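Long-range contacts in neutral ceramidase (Pseudomonas aeruginosa, PDB 2ZWS), which hydrolyses the N-acyl linkage of ceramides to give sphingosine and a free fatty acid, and also runs the reverse synthesis, using a bound zinc ion: residues L3-G8 and E289-E294; G293-R298 and F398-L403; E404-P409 and R434-N439. One frame throughout, in Å; residues are numbered along the deposited sequence. Where two conformers were deposited one is given.

Overall arrangement
The three contacts follow one another along the N-terminal family region and sit on the same side of the chain's centre. Interaction 1 ties the start of strand 5-13 to the linker following strand 289-291, both strands of the large mixed sheet. Its second segment shares Gly293 and Glu294 with interaction 2, where the chain enters a second, four-stranded sheet; the centres of these two contacts are about 10 Å apart. Interaction 3, its centre about 11 Å from that of interaction 2 and about 18 Å from that of interaction 1, closes that sheet, ordered 295-303, 392-400, 403-407, 435-439. A probable hydrogen bond between Glu289 and His435 links the two sheets directly, and strand 403-407 leads on to the zinc ligand Glu411.

Interaction 1. Residues L3-G8 and E289-E294; sequences LPYRFG and EEVLGE
Tyr5 meets the backbone of Val291, Leu292 and Gly293 in a side-chain-to-loop contact at the rim of the large mixed sheet of the N-terminal region, where strand 5-13 begins and the chain leaves strand 289-291. The two strands are not paired here: the nearest CA atoms, those of Pro4 and Leu292, are 7.3 Å apart, and no backbone-to-backbone hydrogen bond joins the segments. Each pairs instead with strand 142-152, so that Tyr5 reaches across from one partner of that strand toward the other.

The phenol makes the span with its CG anti to its own carbonyl carbon. Its ring presents an edge to the linker that follows strand 289-291: Val291 O lies in the ring plane, 3.3 Å from Tyr5 CE1, while the CG1 methyl of Val291 stands 3.9 Å from Tyr5 OH. Beside this buried ring the contact becomes shallower and more exposed. Pro4 CG touches Leu292 CD2 at 4.3 Å, an apolar contact at its margin, and also approaches the carboxylate of Glu290, whose OE1 is held in a salt bridge by Arg145 of strand 142-152.

Gly293 has a positive phi (121°), at which a CB would press on the preceding carbonyl oxygen. The chain passes here from strand 289-291 of one sheet to strand 295-303 of the next, and Tyr5 is hydrogen-bonded to that linker. This is the one hydrogen bond between the segments: Tyr5 OH donates to Gly293 O at 2.8 Å, approaching the oxygen at a C=O...O angle of 128° and tilted 23° from the carbonyl plane.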
loop_
_atom_site.group_PDB
_atom_site.type_symbol
_atom_site.label_atom_id
_atom_site.label_comp_id
_atom_site.label_asym_id
_atom_site.label_seq_id
_atom_site.Cartn_x
_atom_site.Cartn_y
_atom_site.Cartn_z
ATOM N N LEU A 3 5.572 -32.937 -0.483
ATOM C CA LEU A 3 4.759 -31.711 -0.553
ATOM C C LEU A 3 4.802 -31.009 -1.911
ATOM O O LEU A 3 5.849 -30.969 -2.560
ATOM C CB LEU A 3 5.135 -30.770 0.590
ATOM C CG LEU A 3 4.735 -31.311 1.968
ATOM C CD1 LEU A 3 5.537 -30.655 3.075
ATOM C CD2 LEU A 3 3.248 -31.154 2.225
ATOM N N PRO A 4 3.642 -30.474 -2.351
ATOM C CA PRO A 4 3.512 -29.958 -3.723
ATOM C C PRO A 4 4.260 -28.644 -4.012
ATOM O O PRO A 4 4.637 -28.388 -5.163
ATOM C CB PRO A 4 2.002 -29.756 -3.888
ATOM C CG PRO A 4 1.463 -29.619 -2.505
ATOM C CD PRO A 4 2.375 -30.405 -1.600
ATOM N N TYR A 5 4.464 -27.833 -2.979
ATOM C CA TYR A 5 5.060 -26.506 -3.155
ATOM C C TYR A 5 6.148 -26.279 -2.136
ATOM O O TYR A 5 6.240 -27.004 -1.135
ATOM C CB TYR A 5 3.991 -25.404 -3.010
ATOM C CG TYR A 5 2.880 -25.502 -4.019
ATOM C CD1 TYR A 5 1.614 -25.926 -3.645
ATOM C CD2 TYR A 5 3.095 -25.180 -5.364
ATOM C CE1 TYR A 5 0.574 -26.030 -4.571
ATOM C CE2 TYR A 5 2.074 -25.298 -6.299
ATOM C CZ TYR A 5 0.816 -25.715 -5.894
ATOM O OH TYR A 5 -0.203 -25.810 -6.814
ATOM N N ARG A 6 6.976 -25.278 -2.399
ATOM C CA ARG A 6 7.756 -24.660 -1.344
ATOM C C ARG A 6 7.282 -23.225 -1.278
ATOM O O ARG A 6 6.895 -22.644 -2.304
ATOM C CB ARG A 6 9.242 -24.712 -1.661
ATOM C CG ARG A 6 9.810 -26.123 -1.631
ATOM C CD ARG A 6 11.265 -26.103 -2.083
ATOM N NE ARG A 6 11.414 -25.801 -3.513
ATOM C CZ ARG A 6 11.447 -26.719 -4.476
ATOM N NH1 ARG A 6 11.335 -28.015 -4.182
ATOM N NH2 ARG A 6 11.581 -26.338 -5.742
ATOM N N PHE A 7 7.293 -22.634 -0.095
ATOM C CA PHE A 7 7.017 -21.175 -0.031
ATOM C C PHE A 7 7.994 -20.496 0.911
ATOM O O PHE A 7 8.589 -21.168 1.772
ATOM C CB PHE A 7 5.569 -20.860 0.377
ATOM C CG PHE A 7 5.157 -21.436 1.690
ATOM C CD1 PHE A 7 5.539 -20.829 2.893
ATOM C CD2 PHE A 7 4.376 -22.600 1.734
ATOM C CE1 PHE A 7 5.150 -21.387 4.119
ATOM C CE2 PHE A 7 3.997 -23.153 2.956
ATOM C CZ PHE A 7 4.402 -22.556 4.136
ATOM N N GLY A 8 8.172 -19.187 0.732
ATOM C CA GLY A 8 9.016 -18.419 1.626
ATOM C C GLY A 8 8.315 -17.131 1.939
ATOM O O GLY A 8 7.727 -16.516 1.033
ATOM N N GLU A 289 -10.312 -25.332 0.139
ATOM C CA GLU A 289 -9.948 -26.061 -1.063
ATOM C C GLU A 289 -8.434 -26.090 -1.149
ATOM O O GLU A 289 -7.817 -25.031 -1.117
ATOM C CB GLU A 289 -10.477 -25.254 -2.238
ATOM C CG GLU A 289 -10.376 -25.872 -3.581
ATOM C CD GLU A 289 -10.974 -24.952 -4.615
ATOM O OE1 GLU A 289 -10.539 -25.010 -5.777
ATOM O OE2 GLU A 289 -11.888 -24.172 -4.252
ATOM N N GLU A 290 -7.812 -27.260 -1.269
ATOM C CA GLU A 290 -6.358 -27.273 -1.474
ATOM C C GLU A 290 -6.023 -26.810 -2.897
ATOM O O GLU A 290 -6.654 -27.255 -3.865
ATOM C CB GLU A 290 -5.726 -28.642 -1.198
ATOM C CG GLU A 290 -4.211 -28.585 -1.274
ATOM C CD GLU A 290 -3.524 -29.804 -0.720
ATOM O OE1 GLU A 290 -4.218 -30.820 -0.480
ATOM O OE2 GLU A 290 -2.285 -29.746 -0.565
ATOM N N VAL A 291 -5.035 -25.926 -3.005
ATOM C CA VAL A 291 -4.507 -25.480 -4.300
ATOM C C VAL A 291 -3.511 -26.517 -4.804
ATOM O O VAL A 291 -2.559 -26.868 -4.120
ATOM C CB VAL A 291 -3.855 -24.096 -4.156
ATOM C CG1 VAL A 291 -3.210 -23.633 -5.477
ATOM C CG2 VAL A 291 -4.888 -23.083 -3.676
ATOM N N LEU A 292 -3.768 -27.028 -6.002
ATOM C CA LEU A 292 -2.912 -28.004 -6.653
ATOM C C LEU A 292 -2.743 -27.685 -8.125
ATOM O O LEU A 292 -3.677 -27.204 -8.784
ATOM C CB LEU A 292 -3.512 -29.414 -6.525
ATOM C CG LEU A 292 -3.659 -29.936 -5.092
ATOM C CD1 LEU A 292 -4.492 -31.218 -5.079
ATOM C CD2 LEU A 292 -2.294 -30.141 -4.434
ATOM N N GLY A 293 -1.557 -27.963 -8.638
ATOM C CA GLY A 293 -1.291 -27.775 -10.061
ATOM C C GLY A 293 -0.155 -26.804 -10.338
ATOM O O GLY A 293 0.542 -26.330 -9.413
ATOM N N GLU A 294 0.026 -26.508 -11.620
ATOM C CA GLU A 294 1.193 -25.772 -12.082
ATOM C C GLU A 294 1.228 -24.324 -11.621
ATOM O O GLU A 294 0.198 -23.745 -11.305
ATOM C CB GLU A 294 1.292 -25.831 -13.604
ATOM C CG GLU A 294 0.287 -24.992 -14.317
ATOM C CD GLU A 294 0.438 -25.016 -15.844
ATOM O OE1 GLU A 294 -0.600 -25.060 -16.510
ATOM O OE2 GLU A 294 1.563 -24.967 -16.384
#

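Interaction 2. Residues G293-R298 and F398-L403; sequences GELDSR and FRIGQL. With PLM (palmitic acid), chain G.
Asp296 and Arg399 face each other as a hydrogen-bonded pair of an antiparallel ladder, each giving its N-H to the other's carbonyl: Arg399 N to Asp296 O at 2.7 Å and Asp296 N to Arg399 O at 3.1 Å. Leu295 with Ile400 and Ser297 with Phe398 form the non-hydrogen-bonded pairs on either side, and the short strand axes run at 168°. Strands 392-400 and 403-407 make a beta hairpin closed by a type II' turn from Ile400 to Leu403, and 295-298 is added along its 392-400 edge. One more rung, Gly401 N to Glu294 O, reaches that turn.

On the face carrying Asp296 and Arg399, the extended arginine lies across the Glu294 chain at about a right angle. Glu294 CG packs against Arg399 CD at 3.8 Å, and Glu294 OE1 sits over one guanidinium face, 3.5 Å from Arg399 NH1. No N-H points at that oxygen, so the ion pair is one of charge alone. The guanidinium is positioned by its own turn, Arg399 NE donating to Gly401 O at 2.8 Å, and by Ala431 O at NH1; the firmer partner of Glu294 is Arg489.

The opposite face is largely apolar. Leu295 CD2 meets Ile400 CG2 at 3.9 Å, Ser297 CB approaches the Phe398 ring at CD1, and Leu56 of strand 55-61 touches all four side chains. Ser297 OG is hydrogen-bonded to Asn89 O.

Arg298 folds back at chi2 (-68°). Its NH1 donates to Ser297 O, from above the carbonyl plane, and forms a salt bridge with Asp296 whose N-H geometry is weak. Palmitic acid O2 lies over one guanidinium face, 3.1 Å from Arg298 NH2, so the positive charge is probably balanced from two directions.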
loop_
_atom_site.group_PDB
_atom_site.type_symbol
_atom_site.label_atom_id
_atom_site.label_comp_id
_atom_site.label_asym_id
_atom_site.label_seq_id
_atom_site.Cartn_x
_atom_site.Cartn_y
_atom_site.Cartn_z
ATOM N N GLY A 293 -1.557 -27.963 -8.638
ATOM C CA GLY A 293 -1.291 -27.775 -10.061
ATOM C C GLY A 293 -0.155 -26.804 -10.338
ATOM O O GLY A 293 0.542 -26.330 -9.413
ATOM N N GLU A 294 0.026 -26.508 -11.620
ATOM C CA GLU A 294 1.193 -25.772 -12.082
ATOM C C GLU A 294 1.228 -24.324 -11.621
ATOM O O GLU A 294 0.198 -23.745 -11.305
ATOM C CB GLU A 294 1.292 -25.831 -13.604
ATOM C CG GLU A 294 0.287 -24.992 -14.317
ATOM C CD GLU A 294 0.438 -25.016 -15.844
ATOM O OE1 GLU A 294 -0.600 -25.060 -16.510
ATOM O OE2 GLU A 294 1.563 -24.967 -16.384
ATOM N N LEU A 295 2.431 -23.773 -11.597
ATOM C CA LEU A 295 2.612 -22.331 -11.537
ATOM C C LEU A 295 2.920 -21.846 -12.949
ATOM O O LEU A 295 3.666 -22.482 -13.691
ATOM C CB LEU A 295 3.790 -21.963 -10.619
ATOM C CG LEU A 295 3.704 -22.409 -9.154
ATOM C CD1 LEU A 295 4.871 -21.820 -8.376
ATOM C CD2 LEU A 295 2.371 -22.048 -8.516
ATOM N N ASP A 296 2.362 -20.698 -13.309
ATOM C CA ASP A 296 2.635 -20.095 -14.610
ATOM C C ASP A 296 2.377 -18.614 -14.480
ATOM O O ASP A 296 1.808 -18.137 -13.467
ATOM C CB ASP A 296 1.698 -20.706 -15.672
ATOM C CG ASP A 296 2.203 -20.539 -17.104
ATOM O OD1 ASP A 296 3.297 -19.988 -17.347
ATOM O OD2 ASP A 296 1.476 -21.011 -17.994
ATOM N N SER A 297 2.797 -17.879 -15.500
ATOM C CA SER A 297 2.529 -16.447 -15.487
ATOM C C SER A 297 2.694 -15.836 -16.864
ATOM O O SER A 297 3.339 -16.427 -17.768
ATOM C CB SER A 297 3.482 -15.755 -14.511
ATOM O OG SER A 297 4.813 -15.915 -14.981
ATOM N N ARG A 298 2.117 -14.639 -17.018
ATOM C CA ARG A 298 2.371 -13.815 -18.211
ATOM C C ARG A 298 2.460 -12.361 -17.764
ATOM O O ARG A 298 1.908 -11.987 -16.721
ATOM C CB ARG A 298 1.253 -13.951 -19.258
ATOM C CG ARG A 298 1.154 -15.309 -19.926
ATOM C CD ARG A 298 2.343 -15.644 -20.846
ATOM N NE ARG A 298 2.049 -16.861 -21.598
ATOM C CZ ARG A 298 2.114 -18.093 -21.083
ATOM N NH1 ARG A 298 2.475 -18.280 -19.818
ATOM N NH2 ARG A 298 1.801 -19.142 -21.827
ATOM N N PHE A 398 -0.782 -14.311 -12.735
ATOM C CA PHE A 398 -0.137 -15.519 -12.219
ATOM C C PHE A 398 -1.170 -16.635 -12.246
ATOM O O PHE A 398 -2.341 -16.401 -11.940
ATOM C CB PHE A 398 0.269 -15.369 -10.751
ATOM C CG PHE A 398 1.495 -14.525 -10.511
ATOM C CD1 PHE A 398 2.271 -14.024 -11.560
ATOM C CD2 PHE A 398 1.889 -14.265 -9.206
ATOM C CE1 PHE A 398 3.399 -13.242 -11.307
ATOM C CE2 PHE A 398 3.036 -13.503 -8.946
ATOM C CZ PHE A 398 3.789 -13.007 -9.994
ATOM N N ARG A 399 -0.737 -17.839 -12.599
ATOM C CA ARG A 399 -1.553 -19.018 -12.350
ATOM C C ARG A 399 -0.912 -19.749 -11.158
ATOM O O ARG A 399 0.302 -20.017 -11.161
ATOM C CB ARG A 399 -1.585 -19.959 -13.563
ATOM C CG ARG A 399 -2.207 -21.304 -13.163
ATOM C CD ARG A 399 -2.361 -22.272 -14.304
ATOM N NE ARG A 399 -3.139 -23.417 -13.828
ATOM C CZ ARG A 399 -3.881 -24.208 -14.605
ATOM N NH1 ARG A 399 -3.913 -24.016 -15.924
ATOM N NH2 ARG A 399 -4.578 -25.201 -14.060
ATOM N N ILE A 400 -1.726 -20.040 -10.140
ATOM C CA ILE A 400 -1.266 -20.771 -8.971
ATOM C C ILE A 400 -2.230 -21.959 -8.815
ATOM O O ILE A 400 -3.310 -21.808 -8.241
ATOM C CB ILE A 400 -1.240 -19.865 -7.689
ATOM C CG1 ILE A 400 -0.418 -18.584 -7.917
ATOM C CG2 ILE A 400 -0.695 -20.644 -6.516
ATOM C CD1 ILE A 400 -0.639 -17.515 -6.829
ATOM N N GLY A 401 -1.882 -23.110 -9.403
ATOM C CA GLY A 401 -2.841 -24.222 -9.460
ATOM C C GLY A 401 -4.148 -23.830 -10.143
ATOM O O GLY A 401 -4.135 -23.274 -11.260
ATOM N N GLN A 402 -5.285 -24.080 -9.490
ATOM C CA GLN A 402 -6.583 -23.698 -10.097
ATOM C C GLN A 402 -6.943 -22.227 -9.883
ATOM O O GLN A 402 -8.066 -21.804 -10.196
ATOM C CB GLN A 402 -7.713 -24.592 -9.558
ATOM C CG GLN A 402 -8.089 -24.325 -8.085
ATOM C CD GLN A 402 -7.400 -25.233 -7.060
ATOM O OE1 GLN A 402 -8.017 -25.594 -6.044
ATOM N NE2 GLN A 402 -6.138 -25.555 -7.277
ATOM N N LEU A 403 -6.007 -21.461 -9.320
ATOM C CA LEU A 403 -6.204 -20.018 -9.102
ATOM C C LEU A 403 -5.523 -19.198 -10.166
ATOM O O LEU A 403 -4.435 -19.540 -10.615
ATOM C CB LEU A 403 -5.569 -19.572 -7.790
ATOM C CG LEU A 403 -5.905 -20.366 -6.548
ATOM C CD1 LEU A 403 -5.219 -19.695 -5.348
ATOM C CD2 LEU A 403 -7.408 -20.447 -6.350
HETATM C C1 PLM G . 5.432 -19.507 -22.869
HETATM O O1 PLM G . 6.071 -19.823 -21.833
HETATM O O2 PLM G . 4.393 -20.145 -23.166
HETATM C C2 PLM G . 5.909 -18.379 -23.751
HETATM C C3 PLM G . 6.158 -17.140 -22.896
HETATM C C4 PLM G . 6.800 -16.037 -23.727
HETATM C C5 PLM G . 8.291 -16.232 -23.997
HETATM C C6 PLM G . 8.863 -14.927 -24.540
HETATM C C7 PLM G . 8.930 -14.936 -26.063
HETATM C C8 PLM G . 7.873 -14.043 -26.698
HETATM C C9 PLM G . 8.108 -13.904 -28.200
HETATM C CA PLM G . 6.866 -14.251 -29.013
HETATM C CB PLM G . 6.051 -13.003 -29.340
HETATM C CC PLM G . 4.574 -13.253 -29.060
HETATM C CD PLM G . 3.722 -13.032 -30.306
HETATM C CE PLM G . 2.353 -13.693 -30.184
HETATM C CF PLM G . 1.315 -12.745 -29.587
HETATM C CG PLM G . 0.710 -11.825 -30.641
#

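Interaction 3. Residues E404-P409 and R434-N439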
loop_
_atom_site.group_PDB
_atom_site.type_symbol
_atom_site.label_atom_id
_atom_site.label_comp_id
_atom_site.label_asym_id
_atom_site.label_seq_id
_atom_site.Cartn_x
_atom_site.Cartn_y
_atom_site.Cartn_z
ATOM N N GLU A 404 -6.168 -18.106 -10.557
ATOM C CA GLU A 404 -5.457 -17.086 -11.333
ATOM C C GLU A 404 -5.548 -15.783 -10.592
ATOM O O GLU A 404 -6.607 -15.429 -10.088
ATOM C CB GLU A 404 -6.008 -16.914 -12.742
ATOM C CG GLU A 404 -5.442 -17.904 -13.721
ATOM C CD GLU A 404 -5.956 -17.709 -15.149
ATOM O OE1 GLU A 404 -7.100 -17.209 -15.344
ATOM O OE2 GLU A 404 -5.210 -18.089 -16.076
ATOM N N LEU A 405 -4.414 -15.093 -10.526
ATOM C CA LEU A 405 -4.297 -13.849 -9.795
ATOM C C LEU A 405 -3.923 -12.789 -10.829
ATOM O O LEU A 405 -2.926 -12.913 -11.537
ATOM C CB LEU A 405 -3.208 -14.010 -8.729
ATOM C CG LEU A 405 -2.789 -12.763 -7.955
ATOM C CD1 LEU A 405 -3.965 -12.137 -7.177
ATOM C CD2 LEU A 405 -1.627 -13.063 -7.026
ATOM N N LEU A 406 -4.752 -11.765 -10.951
ATOM C CA LEU A 406 -4.495 -10.693 -11.902
ATOM C C LEU A 406 -3.941 -9.481 -11.193
ATOM O O LEU A 406 -4.448 -9.092 -10.135
ATOM C CB LEU A 406 -5.786 -10.255 -12.589
ATOM C CG LEU A 406 -6.467 -11.120 -13.663
ATOM C CD1 LEU A 406 -6.500 -12.592 -13.386
ATOM C CD2 LEU A 406 -7.903 -10.597 -13.922
ATOM N N GLY A 407 -2.898 -8.882 -11.778
ATOM C CA GLY A 407 -2.334 -7.662 -11.217
ATOM C C GLY A 407 -2.686 -6.528 -12.176
ATOM O O GLY A 407 -2.217 -6.517 -13.329
ATOM N N ALA A 408 -3.514 -5.588 -11.713
ATOM C CA ALA A 408 -3.991 -4.482 -12.536
ATOM C C ALA A 408 -3.528 -3.137 -11.971
ATOM O O ALA A 408 -3.696 -2.896 -10.767
ATOM C CB ALA A 408 -5.500 -4.548 -12.631
ATOM N N PRO A 409 -2.970 -2.261 -12.845
ATOM C CA PRO A 409 -2.324 -1.024 -12.401
ATOM C C PRO A 409 -3.210 0.188 -12.167
ATOM O O PRO A 409 -2.872 1.307 -12.589
ATOM C CB PRO A 409 -1.335 -0.731 -13.539
ATOM C CG PRO A 409 -2.099 -1.217 -14.790
ATOM C CD PRO A 409 -2.804 -2.478 -14.302
ATOM N N ARG A 434 -10.453 -22.284 -11.545
ATOM C CA ARG A 434 -11.728 -22.269 -10.832
ATOM C C ARG A 434 -11.976 -20.997 -10.023
ATOM O O ARG A 434 -13.084 -20.746 -9.591
ATOM C CB ARG A 434 -11.833 -23.502 -9.917
ATOM C CG ARG A 434 -11.721 -24.861 -10.668
ATOM C CD ARG A 434 -12.931 -25.078 -11.605
ATOM N NE ARG A 434 -12.811 -26.258 -12.478
ATOM C CZ ARG A 434 -12.495 -26.228 -13.777
ATOM N NH1 ARG A 434 -12.238 -25.082 -14.415
ATOM N NH2 ARG A 434 -12.438 -27.370 -14.461
ATOM N N HIS A 435 -10.923 -20.220 -9.797
ATOM C CA HIS A 435 -11.063 -18.980 -9.037
ATOM C C HIS A 435 -10.162 -17.928 -9.652
ATOM O O HIS A 435 -8.999 -18.203 -9.961
ATOM C CB HIS A 435 -10.682 -19.184 -7.569
ATOM C CG HIS A 435 -11.474 -20.255 -6.886
ATOM N ND1 HIS A 435 -12.796 -20.091 -6.527
ATOM C CD2 HIS A 435 -11.135 -21.505 -6.512
ATOM C CE1 HIS A 435 -13.235 -21.197 -5.950
ATOM N NE2 HIS A 435 -12.245 -22.073 -5.933
ATOM N N VAL A 436 -10.716 -16.745 -9.875
ATOM C CA VAL A 436 -9.939 -15.627 -10.417
ATOM C C VAL A 436 -9.959 -14.506 -9.395
ATOM O O VAL A 436 -11.018 -14.076 -8.975
ATOM C CB VAL A 436 -10.532 -15.146 -11.755
ATOM C CG1 VAL A 436 -9.786 -13.925 -12.280
ATOM C CG2 VAL A 436 -10.507 -16.282 -12.782
ATOM N N VAL A 437 -8.778 -14.108 -8.937
ATOM C CA VAL A 437 -8.667 -13.032 -7.955
ATOM C C VAL A 437 -8.134 -11.782 -8.668
ATOM O O VAL A 437 -7.108 -11.849 -9.345
ATOM C CB VAL A 437 -7.704 -13.402 -6.820
ATOM C CG1 VAL A 437 -7.530 -12.211 -5.888
ATOM C CG2 VAL A 437 -8.254 -14.581 -6.040
ATOM N N PHE A 438 -8.843 -10.667 -8.527
ATOM C CA PHE A 438 -8.453 -9.441 -9.195
ATOM C C PHE A 438 -7.734 -8.544 -8.196
ATOM O O PHE A 438 -8.359 -8.074 -7.272
ATOM C CB PHE A 438 -9.711 -8.752 -9.728
ATOM C CG PHE A 438 -9.430 -7.531 -10.537
ATOM C CD1 PHE A 438 -9.345 -7.592 -11.919
ATOM C CD2 PHE A 438 -9.232 -6.300 -9.907
ATOM C CE1 PHE A 438 -9.070 -6.442 -12.678
ATOM C CE2 PHE A 438 -8.972 -5.143 -10.657
ATOM C CZ PHE A 438 -8.880 -5.221 -12.046
ATOM N N ASN A 439 -6.430 -8.345 -8.351
ATOM C CA ASN A 439 -5.681 -7.474 -7.446
ATOM C C ASN A 439 -5.369 -6.152 -8.135
ATOM O O ASN A 439 -4.471 -6.097 -8.962
ATOM C CB ASN A 439 -4.391 -8.209 -7.013
ATOM C CG ASN A 439 -3.720 -7.590 -5.783
ATOM O OD1 ASN A 439 -3.768 -6.358 -5.544
ATOM N ND2 ASN A 439 -3.078 -8.437 -5.007
#
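Five backbone hydrogen bonds join Glu404-Ala408 to His435-Asn439 in a parallel ladder. Glu404 and Leu406 each use both their N-H and C=O: Glu404 N donates to His435 O, Val437 N to Glu404 O at 2.8 Å, Leu406 N to Val437 O, and Asn439 N to Leu406 O. Ala408 N closes the ladder on Asn439 O. The bond from Leu406 N is almost straight, 174° at the hydrogen. The short axes are 4.8 Å apart and inclined by 19°, so the strands run nearly parallel, with the register Glu404-Val436 through Gly407-Asn439. Strand 435-439 is outermost in this four-stranded sheet; helix 414-428 connects it to strand 403-407 in a beta-alpha-beta crossover.

One face carries Glu404, Leu406, Val436 and Phe438. The two methyls of Leu406 divide their work: CD1 meets Val436 CG1 at 3.7 Å, while CD2 touches Phe438 CD1 at 3.9 Å, the two side chains crossing at about a right angle. Phe438, its CG anti to the backbone N (chi1 -175°), extends along the strand until CZ reaches Ala408 CB at 3.5 Å; it also meets Phe412 edge-to-face. The crossover helix packs on Val436, and helix 471-488 covers Leu406 and Ala408. Glu404 OE1 is hydrogen-bonded to Ser428 OG.

On the other face Leu405 CD1 lies 3.8 Å from Val437 CG1 and also touches Asn439 CB. The side chain of Asn439 comes within about 5 Å of that of Asn60, an inferred substrate-binding residue. Main-chain bonds thus set the register while apolar contacts dominate beside them, with the buried Glu404 paired to Ser428, and the Phe438 side chain ends up about 8 Å from that of the zinc ligand Glu411.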